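Long-range contact in aromatic-ring-hydroxylating dioxygenase beta subunit (Catenulispora acidiphila, PDB 6VW4), which is of unknown function, has an NTF2-like fold, binds a polyketide-like naphthopyran acid in its pocket, and may have dioxygenase activity: residues A[120-125]-A[132-137]. Residues are numbered along the deposited sequence; the frame is centred on the assembly and turned at random.
Sequences VRDVLV and LLTASR. With SDN ([(3S)-9-hydroxy-1-methyl-10-oxo-4,10-dihydro-3H-benzo[g]isochromen-3-yl]acetic acid), chain C.
Arg-137 lies alongside Asp-122 and grips its carboxylate side-on: NE reaches OD1 at 2.8 Å and NH2 reaches OD2, both bonds nearly straight. Both oxygens offer their syn lone pairs, and the two planes are only 18° apart, nearly coplanar, consistent with a side-on, two-bond salt bridge. With CG anti to the backbone N (chi1 167°) and a bend at chi3, the guanidinium returns beside Asp-122 while one of its faces meets the edge of the ligand's ring system, with C9 over it and NH1 3.2 Å from SDN C10. Val-120 joins it there, CG1 resting on Arg-137 CG and CG2 on the ligand. Asp-122 OD2 also accepts from Gln-18 and from a water that Thr-134 OG1 donates to; OG1 bonds His-17 too, tying the pair to helix 8-26. A leucine in place of Arg-137 would probably leave the buried Asp-122 charge without its mate and the ligand's ring edge without the guanidinium it abuts. Farther along, Val-123 O accepts from both Ala-135 N (2.8 Å) and Ser-136 N (3.2 Å), where the register shifts by one residue, whereas Val-125 and Leu-133 exchange two straight backbone bonds. This is a classic beta bulge in the antiparallel hairpin of an NTF2-like, SnoaL-type fold, whose Arg-137 end lines the ligand pocket.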
loop_
_atom_site.group_PDB
_atom_site.type_symbol
_atom_site.label_atom_id
_atom_site.label_comp_id
_atom_site.label_asym_id
_atom_site.label_seq_id
_atom_site.Cartn_x
_atom_site.Cartn_y
_atom_site.Cartn_z
ATOM N N VAL A 120 -5.164 12.554 -1.568
ATOM C CA VAL A 120 -4.927 13.087 -2.903
ATOM C C VAL A 120 -6.128 12.764 -3.769
ATOM O O VAL A 120 -6.675 11.655 -3.703
ATOM C CB VAL A 120 -3.650 12.513 -3.539
ATOM C CG1 VAL A 120 -3.407 13.146 -4.932
ATOM C CG2 VAL A 120 -2.469 12.731 -2.649
ATOM N N ARG A 121 -6.498 13.707 -4.624
ATOM C CA ARG A 121 -7.485 13.464 -5.675
ATOM C C ARG A 121 -6.854 13.660 -7.051
ATOM O O ARG A 121 -6.284 14.722 -7.344
ATOM C CB ARG A 121 -8.688 14.385 -5.529
ATOM C CG ARG A 121 -9.648 14.257 -6.708
ATOM C CD ARG A 121 -11.007 14.892 -6.443
ATOM N NE ARG A 121 -11.780 14.196 -5.427
ATOM C CZ ARG A 121 -12.899 14.654 -4.875
ATOM N NH1 ARG A 121 -13.390 15.827 -5.243
ATOM N NH2 ARG A 121 -13.526 13.932 -3.953
ATOM N N ASP A 122 -6.943 12.632 -7.885
ATOM C CA ASP A 122 -6.502 12.689 -9.268
ATOM C C ASP A 122 -7.731 12.695 -10.169
ATOM O O ASP A 122 -8.763 12.096 -9.837
ATOM C CB ASP A 122 -5.646 11.476 -9.647
ATOM C CG ASP A 122 -4.212 11.611 -9.247
ATOM O OD1 ASP A 122 -3.830 12.699 -8.747
ATOM O OD2 ASP A 122 -3.463 10.626 -9.460
ATOM N N VAL A 123 -7.610 13.347 -11.325
ATOM C CA VAL A 123 -8.566 13.187 -12.422
ATOM C C VAL A 123 -7.779 12.692 -13.631
ATOM O O VAL A 123 -6.777 13.310 -14.025
ATOM C CB VAL A 123 -9.312 14.483 -12.746
ATOM C CG1 VAL A 123 -10.208 14.258 -13.953
ATOM C CG2 VAL A 123 -10.155 14.958 -11.523
ATOM N N LEU A 124 -8.191 11.552 -14.186
ATOM C CA LEU A 124 -7.522 10.945 -15.331
ATOM C C LEU A 124 -8.453 10.963 -16.537
ATOM O O LEU A 124 -9.679 10.864 -16.405
ATOM C CB LEU A 124 -7.088 9.493 -15.069
ATOM C CG LEU A 124 -6.004 9.433 -13.967
ATOM C CD1 LEU A 124 -6.636 8.959 -12.671
ATOM C CD2 LEU A 124 -4.877 8.520 -14.248
ATOM N N VAL A 125 -7.836 11.084 -17.710
ATOM C CA VAL A 125 -8.489 11.016 -19.001
ATOM C C VAL A 125 -7.671 10.060 -19.860
ATOM O O VAL A 125 -6.550 9.680 -19.524
ATOM C CB VAL A 125 -8.610 12.388 -19.704
ATOM C CG1 VAL A 125 -9.491 13.303 -18.933
ATOM C CG2 VAL A 125 -7.274 13.006 -19.891
ATOM N N LEU A 132 -3.691 6.263 -20.458
ATOM C CA LEU A 132 -4.218 7.189 -19.461
ATOM C C LEU A 132 -3.258 8.356 -19.283
ATOM O O LEU A 132 -2.034 8.209 -19.402
ATOM C CB LEU A 132 -4.403 6.501 -18.099
ATOM C CG LEU A 132 -5.579 5.538 -17.898
ATOM C CD1 LEU A 132 -5.453 4.871 -16.509
ATOM C CD2 LEU A 132 -6.899 6.257 -18.049
ATOM N N LEU A 133 -3.817 9.524 -18.983
ATOM C CA LEU A 133 -3.000 10.649 -18.560
ATOM C C LEU A 133 -3.706 11.366 -17.430
ATOM O O LEU A 133 -4.931 11.320 -17.333
ATOM C CB LEU A 133 -2.752 11.666 -19.688
ATOM C CG LEU A 133 -2.018 11.247 -20.961
ATOM C CD1 LEU A 133 -2.483 12.182 -22.112
ATOM C CD2 LEU A 133 -0.544 11.297 -20.751
ATOM N N THR A 134 -2.925 12.083 -16.618
ATOM C CA THR A 134 -3.449 12.796 -15.458
ATOM C C THR A 134 -3.798 14.221 -15.874
ATOM O O THR A 134 -2.922 15.012 -16.232
ATOM C CB THR A 134 -2.428 12.813 -14.301
ATOM O OG1 THR A 134 -1.941 11.507 -14.048
ATOM C CG2 THR A 134 -3.030 13.346 -12.982
ATOM N N ALA A 135 -5.071 14.530 -15.826
ATOM C CA ALA A 135 -5.539 15.882 -16.045
ATOM C C ALA A 135 -5.293 16.750 -14.825
ATOM O O ALA A 135 -4.957 17.933 -14.957
ATOM C CB ALA A 135 -7.030 15.865 -16.360
ATOM N N SER A 136 -5.500 16.196 -13.630
ATOM C CA SER A 136 -5.226 16.955 -12.419
ATOM C C SER A 136 -4.830 16.053 -11.251
ATOM O O SER A 136 -5.246 14.882 -11.159
ATOM C CB SER A 136 -6.437 17.840 -12.028
ATOM O OG SER A 136 -7.635 17.097 -11.972
ATOM N N ARG A 137 -4.026 16.639 -10.363
ATOM C CA ARG A 137 -3.622 16.048 -9.093
ATOM C C ARG A 137 -3.687 17.128 -8.017
ATOM O O ARG A 137 -3.023 18.167 -8.113
ATOM C CB ARG A 137 -2.220 15.450 -9.188
ATOM C CG ARG A 137 -1.611 15.102 -7.837
ATOM C CD ARG A 137 -0.509 14.095 -8.018
ATOM N NE ARG A 137 -1.070 12.815 -8.401
ATOM C CZ ARG A 137 -0.347 11.790 -8.830
ATOM N NH1 ARG A 137 0.964 11.911 -8.948
ATOM N NH2 ARG A 137 -0.937 10.656 -9.181
HETATM O O4 SDN C . 3.530 13.879 -7.024
HETATM C C11 SDN C . 2.804 13.578 -5.871
HETATM C C12 SDN C . 3.090 14.176 -4.644
HETATM C C13 SDN C . 4.242 15.205 -4.574
HETATM O O5 SDN C . 4.863 15.472 -5.550
HETATM C C14 SDN C . 4.561 15.863 -3.244
HETATM C C15 SDN C . 5.698 16.911 -3.167
HETATM O O3 SDN C . 5.556 17.914 -2.139
HETATM C C16 SDN C . 6.816 17.021 -4.215
HETATM C C10 SDN C . 1.803 12.622 -5.932
HETATM C C9 SDN C . 1.067 12.283 -4.786
HETATM C C8 SDN C . 1.340 12.888 -3.569
HETATM C C7 SDN C . 2.358 13.833 -3.486
HETATM C C6 SDN C . 2.672 14.501 -2.107
HETATM C C5 SDN C . 3.799 15.531 -2.063
HETATM C C4 SDN C . 4.101 16.185 -0.789
HETATM C C3 SDN C . 5.007 17.403 -0.873
HETATM C C2 SDN C . 6.202 16.870 -0.102
HETATM C C1 SDN C . 6.552 17.418 1.265
HETATM O O2 SDN C . 5.814 18.280 1.797
HETATM O O1 SDN C . 7.600 16.993 1.834
HETATM O O HOH W 1 -2.340 10.073 -11.889
#